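PDB 4RYK: Lmo0325 protein from Listeria monocytogenes EGD-e, which probably binds DNA as a transcriptional regulator of the Rgg type, with a helix-turn-helix region followed by an all-helical C-terminal region. Local coordinates for residues Tyr145-Ile148 and Ile149-Leu153; Ala100-Asp103 and Lys104-Glu108; Thr158-Leu161 and Glu162-Arg165; Ile84-Val87 and Glu88-Lys92. All blocks are in the same frame, centred on the assembly; numbering follows the deposited sequence.

Contact 1 of 4, residues Tyr145-Ile148 and Ile149-Leu153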
loop_
_atom_site.group_PDB
_atom_site.type_symbol
_atom_site.label_atom_id
_atom_site.label_comp_id
_atom_site.label_asym_id
_atom_site.label_seq_id
_atom_site.Cartn_x
_atom_site.Cartn_y
_atom_site.Cartn_z
ATOM N N TYR A 145 25.992 1.269 -21.660
ATOM C CA TYR A 145 24.746 1.293 -20.915
ATOM C C TYR A 145 25.008 1.523 -19.448
ATOM O O TYR A 145 24.240 2.178 -18.803
ATOM C CB TYR A 145 23.931 0.022 -21.151
ATOM C CG TYR A 145 23.639 -0.213 -22.610
ATOM C CD1 TYR A 145 22.987 0.755 -23.363
ATOM C CD2 TYR A 145 24.032 -1.369 -23.235
ATOM C CE1 TYR A 145 22.727 0.575 -24.691
ATOM C CE2 TYR A 145 23.767 -1.573 -24.578
ATOM C CZ TYR A 145 23.114 -0.585 -25.294
ATOM O OH TYR A 145 22.854 -0.756 -26.633
ATOM N N LYS A 146 26.099 1.011 -18.919
ATOM C CA LYS A 146 26.419 1.260 -17.513
ATOM C C LYS A 146 26.759 2.733 -17.298
ATOM O O LYS A 146 26.398 3.332 -16.294
ATOM C CB LYS A 146 27.602 0.423 -17.087
ATOM C CG LYS A 146 27.360 -1.082 -17.141
ATOM C CD LYS A 146 28.682 -1.822 -17.307
ATOM C CE LYS A 146 29.704 -1.483 -16.218
ATOM N NZ LYS A 146 31.101 -1.601 -16.733
ATOM N N LYS A 147 27.454 3.316 -18.265
ATOM C CA LYS A 147 27.748 4.728 -18.225
ATOM C C LYS A 147 26.479 5.585 -18.232
ATOM O O LYS A 147 26.378 6.587 -17.517
ATOM C CB LYS A 147 28.624 5.097 -19.407
ATOM C CG LYS A 147 28.991 6.569 -19.452
ATOM C CD LYS A 147 30.035 6.799 -20.536
ATOM C CE LYS A 147 29.964 8.215 -21.095
ATOM N NZ LYS A 147 30.248 9.183 -20.013
ATOM N N ILE A 148 25.520 5.227 -19.065
ATOM C CA ILE A 148 24.274 5.991 -19.108
ATOM C C ILE A 148 23.581 5.989 -17.737
ATOM O O ILE A 148 23.078 6.991 -17.276
ATOM C CB ILE A 148 23.342 5.448 -20.196
ATOM C CG1 ILE A 148 23.799 5.956 -21.558
ATOM C CG2 ILE A 148 21.895 5.888 -19.963
ATOM C CD1 ILE A 148 23.176 5.187 -22.716
ATOM N N ILE A 149 23.566 4.849 -17.094
ATOM C CA ILE A 149 22.881 4.707 -15.825
ATOM C C ILE A 149 23.657 5.469 -14.749
ATOM O O ILE A 149 23.100 6.246 -14.000
ATOM C CB ILE A 149 22.766 3.219 -15.451
ATOM C CG1 ILE A 149 21.838 2.529 -16.440
ATOM C CG2 ILE A 149 22.272 3.071 -14.005
ATOM C CD1 ILE A 149 22.052 1.026 -16.503
ATOM N N HIS A 150 24.965 5.255 -14.708
ATOM C CA HIS A 150 25.823 6.001 -13.794
ATOM C C HIS A 150 25.623 7.502 -13.925
ATOM O O HIS A 150 25.485 8.214 -12.915
ATOM C CB HIS A 150 27.308 5.690 -14.024
ATOM C CG HIS A 150 28.207 6.616 -13.287
ATOM N ND1 HIS A 150 28.605 7.835 -13.806
ATOM C CD2 HIS A 150 28.705 6.556 -12.033
ATOM C CE1 HIS A 150 29.345 8.469 -12.908
ATOM N NE2 HIS A 150 29.432 7.710 -11.829
ATOM N N ASP A 151 25.634 7.971 -15.163
ATOM C CA ASP A 151 25.624 9.413 -15.411
ATOM C C ASP A 151 24.263 10.043 -15.140
ATOM O O ASP A 151 24.193 11.237 -14.881
ATOM C CB ASP A 151 25.996 9.742 -16.846
ATOM C CG ASP A 151 27.476 9.507 -17.148
ATOM O OD1 ASP A 151 28.244 9.235 -16.218
ATOM O OD2 ASP A 151 27.841 9.583 -18.326
ATOM N N TYR A 152 23.193 9.276 -15.258
ATOM C CA TYR A 152 21.881 9.771 -14.854
ATOM C C TYR A 152 21.827 10.061 -13.339
ATOM O O TYR A 152 21.358 11.095 -12.905
ATOM C CB TYR A 152 20.790 8.736 -15.196
ATOM C CG TYR A 152 19.432 9.151 -14.659
ATOM C CD1 TYR A 152 18.713 10.176 -15.273
ATOM C CD2 TYR A 152 18.894 8.571 -13.527
ATOM C CE1 TYR A 152 17.498 10.624 -14.773
ATOM C CE2 TYR A 152 17.646 8.967 -13.034
ATOM C CZ TYR A 152 16.939 9.990 -13.659
ATOM O OH TYR A 152 15.708 10.460 -13.166
ATOM N N LEU A 153 22.271 9.119 -12.524
ATOM C CA LEU A 153 22.264 9.320 -11.078
ATOM C C LEU A 153 23.353 10.288 -10.562
ATOM O O LEU A 153 23.174 10.933 -9.539
ATOM C CB LEU A 153 22.449 7.994 -10.369
ATOM C CG LEU A 153 21.333 6.955 -10.578
ATOM C CD1 LEU A 153 21.739 5.648 -9.902
ATOM C CD2 LEU A 153 20.001 7.452 -10.022
#
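K147 and D151 are joined by a salt bridge between positions i and i+4 of helix 143-153. K147 NZ lies 3.0 Å from D151 OD2 and meets that oxygen on its syn side. The lysine chain runs nearly straight from the backbone and bends at its last torsion (chi4 62°), which turns NZ back to the carboxylate. The aliphatic chain also touches the acid, with K147 CG 3.4 Å from D151 OD2.

The other carboxylate oxygen takes a second hydrogen bond. H150 ND1 donates to D151 OD1 at 2.8 Å, with an N-H...O angle of 163°. The oxygen lies in the plane of the imidazole and is approached on its anti side, somewhat out of the carboxylate plane. D151 is thus held at both oxygens, by neighbours one and four residues back.

In the backbone, H150 N donates to K146 O at 2.9 Å, and D151 N to K147 O at 2.8 Å. I149 N and Y152 N bond likewise to Y145 O and I148 O.

Apolar and aromatic side chains face the rest of the fold. I149 and L153 pack on I166 of helix 161-170, and the ring of Y145 stacks with H121 of helix 113-132.

A carboxylate beside H150 ND1 would be expected to favour the protonated imidazole, while K147 would partly offset this. The two bonds together should limit rotation of the D151 carboxylate.

Contact 2 of 4, residues Ala100-Asp103 and Lys104-Glu108; sequences ALLD and KITLE
Helix 95-108 belongs to the helical C-terminal region of this Rgg-type protein, and L101 meets K104 and I105 along one of its turns. K104 N donates to A100 O, and I105 N to L101 O at 3.2 Å in an almost straight bond.

L101 and I105 form the apolar pair one turn apart. L101 CD1 lies 4.3 Å from I105 CG2. The same methyl is touched by K104, whose chain bends at its last two torsions (chi3 65°, chi4 83°). The bends fold the lysine back along the helix until NZ is 3.8 Å from L101 CD1. This is a van der Waals contact of the lysine end with a methyl group.

The buried side chains join this helix to its neighbours. L101 packs on F82 and L89 of helix 82-91. On helix 113-132, L102 packs on H121 and I105 on L120.

L102 O receives two donors. T106 N reaches it at 3.0 Å as the regular helical bond. The T106 hydroxyl, set beside its own backbone N (chi1 -84°), adds a weak hydrogen bond from OG1 to L102 O at 3.1 Å.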
loop_
_atom_site.group_PDB
_atom_site.type_symbol
_atom_site.label_atom_id
_atom_site.label_comp_id
_atom_site.label_asym_id
_atom_site.label_seq_id
_atom_site.Cartn_x
_atom_site.Cartn_y
_atom_site.Cartn_z
ATOM N N ALA A 100 10.465 -6.668 -26.766
ATOM C CA ALA A 100 9.206 -6.003 -27.166
ATOM C C ALA A 100 8.928 -4.764 -26.314
ATOM O O ALA A 100 8.556 -3.694 -26.813
ATOM C CB ALA A 100 8.041 -6.995 -27.052
ATOM N N LEU A 101 9.126 -4.888 -25.012
ATOM C CA LEU A 101 9.030 -3.704 -24.182
ATOM C C LEU A 101 10.029 -2.636 -24.641
ATOM O O LEU A 101 9.700 -1.451 -24.701
ATOM C CB LEU A 101 9.241 -4.061 -22.736
ATOM C CG LEU A 101 9.123 -2.892 -21.775
ATOM C CD1 LEU A 101 7.731 -2.302 -21.831
ATOM C CD2 LEU A 101 9.429 -3.342 -20.375
ATOM N N LEU A 102 11.236 -3.049 -24.996
ATOM C CA LEU A 102 12.233 -2.104 -25.484
ATOM C C LEU A 102 11.815 -1.441 -26.784
ATOM O O LEU A 102 11.916 -0.235 -26.905
ATOM C CB LEU A 102 13.568 -2.788 -25.661
ATOM C CG LEU A 102 14.725 -1.985 -26.233
ATOM C CD1 LEU A 102 14.951 -0.709 -25.432
ATOM C CD2 LEU A 102 15.959 -2.869 -26.198
ATOM N N ASP A 103 11.337 -2.221 -27.746
ATOM C CA ASP A 103 10.800 -1.674 -29.009
ATOM C C ASP A 103 9.683 -0.655 -28.785
ATOM O O ASP A 103 9.654 0.390 -29.431
ATOM C CB ASP A 103 10.259 -2.790 -29.913
ATOM C CG ASP A 103 11.367 -3.771 -30.420
ATOM O OD1 ASP A 103 12.588 -3.531 -30.306
ATOM O OD2 ASP A 103 11.012 -4.825 -30.961
ATOM N N LYS A 104 8.764 -0.956 -27.878
ATOM C CA LYS A 104 7.658 -0.037 -27.616
ATOM C C LYS A 104 8.149 1.310 -27.108
ATOM O O LYS A 104 7.886 2.330 -27.728
ATOM C CB LYS A 104 6.673 -0.642 -26.618
ATOM C CG LYS A 104 5.634 0.343 -26.080
ATOM C CD LYS A 104 4.366 -0.341 -25.583
ATOM C CE LYS A 104 4.608 -1.235 -24.377
ATOM N NZ LYS A 104 4.616 -0.464 -23.101
ATOM N N ILE A 105 8.887 1.318 -25.999
ATOM C CA ILE A 105 9.341 2.577 -25.412
ATOM C C ILE A 105 10.281 3.336 -26.341
ATOM O O ILE A 105 10.401 4.549 -26.270
ATOM C CB ILE A 105 9.990 2.410 -24.006
ATOM C CG1 ILE A 105 11.349 1.765 -24.071
ATOM C CG2 ILE A 105 9.123 1.575 -23.071
ATOM C CD1 ILE A 105 11.878 1.473 -22.695
ATOM N N THR A 106 10.948 2.610 -27.211
ATOM C CA THR A 106 11.728 3.225 -28.255
ATOM C C THR A 106 10.876 4.068 -29.217
ATOM O O THR A 106 11.322 5.130 -29.634
ATOM C CB THR A 106 12.532 2.151 -29.012
ATOM O OG1 THR A 106 13.740 1.901 -28.289
ATOM C CG2 THR A 106 12.872 2.582 -30.421
ATOM N N LEU A 107 9.673 3.612 -29.575
ATOM C CA LEU A 107 8.831 4.368 -30.530
ATOM C C LEU A 107 8.299 5.701 -29.975
ATOM O O LEU A 107 8.124 6.661 -30.716
ATOM C CB LEU A 107 7.691 3.503 -31.068
ATOM C CG LEU A 107 8.216 2.278 -31.807
ATOM C CD1 LEU A 107 7.032 1.494 -32.354
ATOM C CD2 LEU A 107 9.226 2.648 -32.904
ATOM N N GLU A 108 8.066 5.775 -28.676
ATOM C CA GLU A 108 7.817 7.073 -28.043
ATOM C C GLU A 108 9.066 7.999 -28.161
ATOM O O GLU A 108 8.951 9.176 -28.499
ATOM C CB GLU A 108 7.394 6.873 -26.577
ATOM C CG GLU A 108 8.345 7.463 -25.552
ATOM C CD GLU A 108 8.468 6.640 -24.299
ATOM O OE1 GLU A 108 7.457 6.031 -23.891
ATOM O OE2 GLU A 108 9.587 6.606 -23.733
#

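Contact 3 of 4, residues Thr158-Leu161 and Glu162-Arg165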
loop_
_atom_site.group_PDB
_atom_site.type_symbol
_atom_site.label_atom_id
_atom_site.label_comp_id
_atom_site.label_asym_id
_atom_site.label_seq_id
_atom_site.Cartn_x
_atom_site.Cartn_y
_atom_site.Cartn_z
ATOM N N THR A 158 18.863 14.684 -4.756
ATOM C CA THR A 158 17.649 14.150 -4.137
ATOM C C THR A 158 16.972 13.199 -5.155
ATOM O O THR A 158 16.997 13.422 -6.380
ATOM C CB THR A 158 16.690 15.241 -3.674
ATOM O OG1 THR A 158 16.300 15.987 -4.791
ATOM C CG2 THR A 158 17.352 16.207 -2.785
ATOM N N TRP A 159 16.460 12.097 -4.617
ATOM C CA TRP A 159 15.903 11.001 -5.406
ATOM C C TRP A 159 14.401 10.924 -5.175
ATOM O O TRP A 159 13.938 11.190 -4.079
ATOM C CB TRP A 159 16.538 9.721 -4.975
ATOM C CG TRP A 159 17.922 9.475 -5.481
ATOM C CD1 TRP A 159 18.794 10.367 -6.006
ATOM C CD2 TRP A 159 18.626 8.241 -5.395
ATOM N NE1 TRP A 159 20.006 9.752 -6.306
ATOM C CE2 TRP A 159 19.934 8.456 -5.901
ATOM C CE3 TRP A 159 18.281 6.977 -4.950
ATOM C CZ2 TRP A 159 20.863 7.437 -6.014
ATOM C CZ3 TRP A 159 19.223 5.969 -5.021
ATOM C CH2 TRP A 159 20.507 6.208 -5.562
ATOM N N THR A 160 13.651 10.621 -6.220
ATOM C CA THR A 160 12.312 10.110 -6.060
ATOM C C THR A 160 12.393 8.595 -6.187
ATOM O O THR A 160 13.487 8.035 -6.278
ATOM C CB THR A 160 11.375 10.697 -7.123
ATOM O OG1 THR A 160 11.748 10.193 -8.395
ATOM C CG2 THR A 160 11.487 12.231 -7.133
ATOM N N LEU A 161 11.256 7.895 -6.151
ATOM C CA LEU A 161 11.337 6.438 -6.151
ATOM C C LEU A 161 11.876 5.869 -7.452
ATOM O O LEU A 161 12.423 4.769 -7.468
ATOM C CB LEU A 161 10.001 5.815 -5.809
ATOM C CG LEU A 161 9.543 6.186 -4.413
ATOM C CD1 LEU A 161 8.187 5.558 -4.134
ATOM C CD2 LEU A 161 10.506 5.778 -3.319
ATOM N N GLU A 162 11.744 6.605 -8.543
ATOM C CA GLU A 162 12.347 6.186 -9.807
ATOM C C GLU A 162 13.853 5.887 -9.641
ATOM O O GLU A 162 14.353 4.892 -10.129
ATOM C CB GLU A 162 12.112 7.271 -10.871
ATOM C CG GLU A 162 12.789 7.000 -12.215
ATOM C CD GLU A 162 12.073 5.911 -12.992
ATOM O OE1 GLU A 162 10.942 5.509 -12.604
ATOM O OE2 GLU A 162 12.589 5.474 -14.011
ATOM N N GLU A 163 14.583 6.748 -8.946
ATOM C CA GLU A 163 16.019 6.542 -8.803
ATOM C C GLU A 163 16.309 5.416 -7.857
ATOM O O GLU A 163 17.282 4.688 -8.038
ATOM C CB GLU A 163 16.714 7.827 -8.347
ATOM C CG GLU A 163 16.807 8.892 -9.436
ATOM C CD GLU A 163 15.470 9.617 -9.672
ATOM O OE1 GLU A 163 14.757 9.937 -8.696
ATOM O OE2 GLU A 163 15.100 9.869 -10.832
ATOM N N VAL A 164 15.450 5.227 -6.864
ATOM C CA VAL A 164 15.556 4.084 -5.953
ATOM C C VAL A 164 15.458 2.788 -6.760
ATOM O O VAL A 164 16.244 1.863 -6.585
ATOM C CB VAL A 164 14.457 4.082 -4.848
ATOM C CG1 VAL A 164 14.616 2.892 -3.988
ATOM C CG2 VAL A 164 14.589 5.300 -3.962
ATOM N N ARG A 165 14.520 2.730 -7.693
ATOM C CA ARG A 165 14.408 1.540 -8.557
ATOM C C ARG A 165 15.591 1.409 -9.500
ATOM O O ARG A 165 16.090 0.329 -9.721
ATOM C CB ARG A 165 13.144 1.655 -9.376
ATOM C CG ARG A 165 11.910 1.484 -8.535
ATOM C CD ARG A 165 10.765 2.082 -9.298
ATOM N NE ARG A 165 9.603 1.649 -8.627
ATOM C CZ ARG A 165 8.580 2.368 -8.252
ATOM N NH1 ARG A 165 8.407 3.701 -8.544
ATOM N NH2 ARG A 165 7.660 1.657 -7.613
HETATM O O HOH W 1 9.475 8.338 -9.098
#
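E163 meets both W159 and T160, the two residues just before helix 161-170. E163 CB sits over one face of the indole, displaced toward its rim. It makes a CH-pi contact 3.7 Å from the centroid of the five-membered ring. The glutamate chain then bends at chi2 (76°) and brings its carboxylate back to the helix start. There T160 N donates to E163 OE1 at 2.8 Å, nearly in line with the C-O bond.

V164 CG2 is 4.2 Å from W159 CE3. L161 CD2 lies 4.2 Å from the same V164 CG2, these two side chains pointing the same way. R165 N bonds to L161 O at 2.9 Å. A water lies 2.9 Å from E162 N and accepts its N-H.

Outer partners fix the polar groups. E163 OE2 probably bonds Y152 OH, and E163 OE1 forms a salt bridge with K21 of the second subunit. That lysine also bonds T160 OG1, so the site lies at the subunit interface.

T160 is the N-cap. E163 N does not bond T160 OG1, which instead meets the water held by E162 N. With T160 N to E163 OE1 made, this is one half of a capping box.

Contact 4 of 4, residues Ile84-Val87 and Glu88-Lys92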
loop_
_atom_site.group_PDB
_atom_site.type_symbol
_atom_site.label_atom_id
_atom_site.label_comp_id
_atom_site.label_asym_id
_atom_site.label_seq_id
_atom_site.Cartn_x
_atom_site.Cartn_y
_atom_site.Cartn_z
ATOM N N ILE A 84 6.442 -2.411 -13.291
ATOM C CA ILE A 84 5.638 -3.635 -13.153
ATOM C C ILE A 84 6.001 -4.629 -14.268
ATOM O O ILE A 84 6.300 -5.797 -14.006
ATOM C CB ILE A 84 4.146 -3.311 -13.276
ATOM C CG1 ILE A 84 3.667 -2.527 -12.042
ATOM C CG2 ILE A 84 3.338 -4.590 -13.468
ATOM C CD1 ILE A 84 2.448 -1.650 -12.315
ATOM N N ASP A 85 5.979 -4.151 -15.510
ATOM C CA ASP A 85 6.256 -5.036 -16.656
ATOM C C ASP A 85 7.654 -5.551 -16.586
ATOM O O ASP A 85 7.897 -6.721 -16.829
ATOM C CB ASP A 85 6.106 -4.300 -17.973
ATOM C CG ASP A 85 4.701 -3.816 -18.203
ATOM O OD1 ASP A 85 3.801 -4.389 -17.588
ATOM O OD2 ASP A 85 4.502 -2.854 -18.986
ATOM N N PHE A 86 8.594 -4.678 -16.254
ATOM C CA PHE A 86 9.993 -5.079 -16.287
ATOM C C PHE A 86 10.302 -6.144 -15.245
ATOM O O PHE A 86 11.070 -7.089 -15.467
ATOM C CB PHE A 86 10.892 -3.858 -16.050
ATOM C CG PHE A 86 12.350 -4.190 -16.011
ATOM C CD1 PHE A 86 13.007 -4.650 -17.164
ATOM C CD2 PHE A 86 13.065 -4.102 -14.829
ATOM C CE1 PHE A 86 14.353 -4.977 -17.144
ATOM C CE2 PHE A 86 14.414 -4.413 -14.796
ATOM C CZ PHE A 86 15.063 -4.842 -15.958
ATOM N N VAL A 87 9.728 -5.956 -14.076
ATOM C CA VAL A 87 9.911 -6.890 -12.981
ATOM C C VAL A 87 9.329 -8.255 -13.327
ATOM O O VAL A 87 9.950 -9.302 -13.120
ATOM C CB VAL A 87 9.217 -6.303 -11.731
ATOM C CG1 VAL A 87 9.061 -7.332 -10.621
ATOM C CG2 VAL A 87 10.001 -5.092 -11.249
ATOM N N GLU A 88 8.127 -8.250 -13.870
ATOM C CA GLU A 88 7.530 -9.494 -14.320
ATOM C C GLU A 88 8.391 -10.199 -15.374
ATOM O O GLU A 88 8.658 -11.375 -15.262
ATOM C CB GLU A 88 6.157 -9.231 -14.868
ATOM C CG GLU A 88 5.563 -10.469 -15.472
ATOM C CD GLU A 88 4.076 -10.360 -15.565
ATOM O OE1 GLU A 88 3.604 -9.209 -15.692
ATOM O OE2 GLU A 88 3.393 -11.410 -15.499
ATOM N N LEU A 89 8.830 -9.481 -16.398
ATOM C CA LEU A 89 9.683 -10.078 -17.419
ATOM C C LEU A 89 11.018 -10.569 -16.855
ATOM O O LEU A 89 11.450 -11.677 -17.157
ATOM C CB LEU A 89 9.925 -9.063 -18.520
ATOM C CG LEU A 89 8.695 -8.609 -19.302
ATOM C CD1 LEU A 89 8.958 -7.348 -20.094
ATOM C CD2 LEU A 89 8.280 -9.719 -20.226
ATOM N N SER A 90 11.690 -9.725 -16.070
ATOM C CA SER A 90 12.947 -10.118 -15.411
ATOM C C SER A 90 12.773 -11.398 -14.639
ATOM O O SER A 90 13.560 -12.337 -14.769
ATOM C CB SER A 90 13.408 -9.045 -14.420
ATOM O OG SER A 90 14.072 -8.058 -15.143
ATOM N N GLY A 91 11.740 -11.391 -13.802
ATOM C CA GLY A 91 11.416 -12.501 -12.937
ATOM C C GLY A 91 11.295 -13.834 -13.637
ATOM O O GLY A 91 11.800 -14.823 -13.129
ATOM N N LYS A 92 10.628 -13.884 -14.789
ATOM C CA LYS A 92 10.616 -15.132 -15.571
ATOM C C LYS A 92 11.529 -15.061 -16.825
ATOM O O LYS A 92 11.336 -15.790 -17.811
ATOM C CB LYS A 92 9.181 -15.681 -15.807
ATOM C CG LYS A 92 8.095 -14.719 -16.259
ATOM C CD LYS A 92 8.287 -14.344 -17.723
ATOM C CE LYS A 92 6.964 -14.147 -18.453
ATOM N NZ LYS A 92 6.261 -12.916 -17.996
#
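F86 and S90 meet because of their first torsions. The ring of F86 extends from CB on the side opposite its backbone N (chi1 178°). S90 OG is turned beside its own N (chi1 -82°), one helical turn later. The hydroxyl oxygen therefore lies over one face of the phenyl ring, 3.4 Å above its plane and displaced toward the rim. Its closest ring atom is F86 CZ, 3.5 Å from S90 OG.

The same oxygen makes a weak hydrogen bond to the backbone, with S90 OG 3.2 Å from F86 O. That carbonyl also accepts the regular helical bond from S90 N at 2.8 Å. Two donors of one residue thus share F86 O.

L89 lies against the preceding turn. L89 CG is 3.2 Å from D85 O, and L89 N donates to that oxygen at 2.9 Å. G91 N bonds V87 O at 2.8 Å near the helix end, and K92 is the first residue to leave helical geometry.

The F86 ring packs on I119, L120 and R123 of helix 113-132 and on M98 of helix 95-108. This is a serine hydroxyl bonding back to the carbonyl four residues earlier, on a helix packed against helices 95-108 and 113-132 of this all-helical region.

Contacts 4, 2, 1 and 3 follow one another along the chain. Contacts 4 and 2 lie on successive helices and touch through leucines, with L101 CD2 4.0 Å from L89 CD1; their centres are 15 Å apart. Contacts 1 and 3 form the second touching pair, 14 Å between centres. Y152 OH lies 2.5 Å from E163 OE2, a probable hydrogen bond, and L153 CD2 packs on E163 CG at 3.6 Å. The two pairs do not touch: contacts 1 and 2 come within about 7 Å at their nearest atoms, as do contacts 3 and 4. Helix 113-132 packs against contacts 1, 2 and 4. The glycan is bound at T30-S34, residues of none of the four contacts.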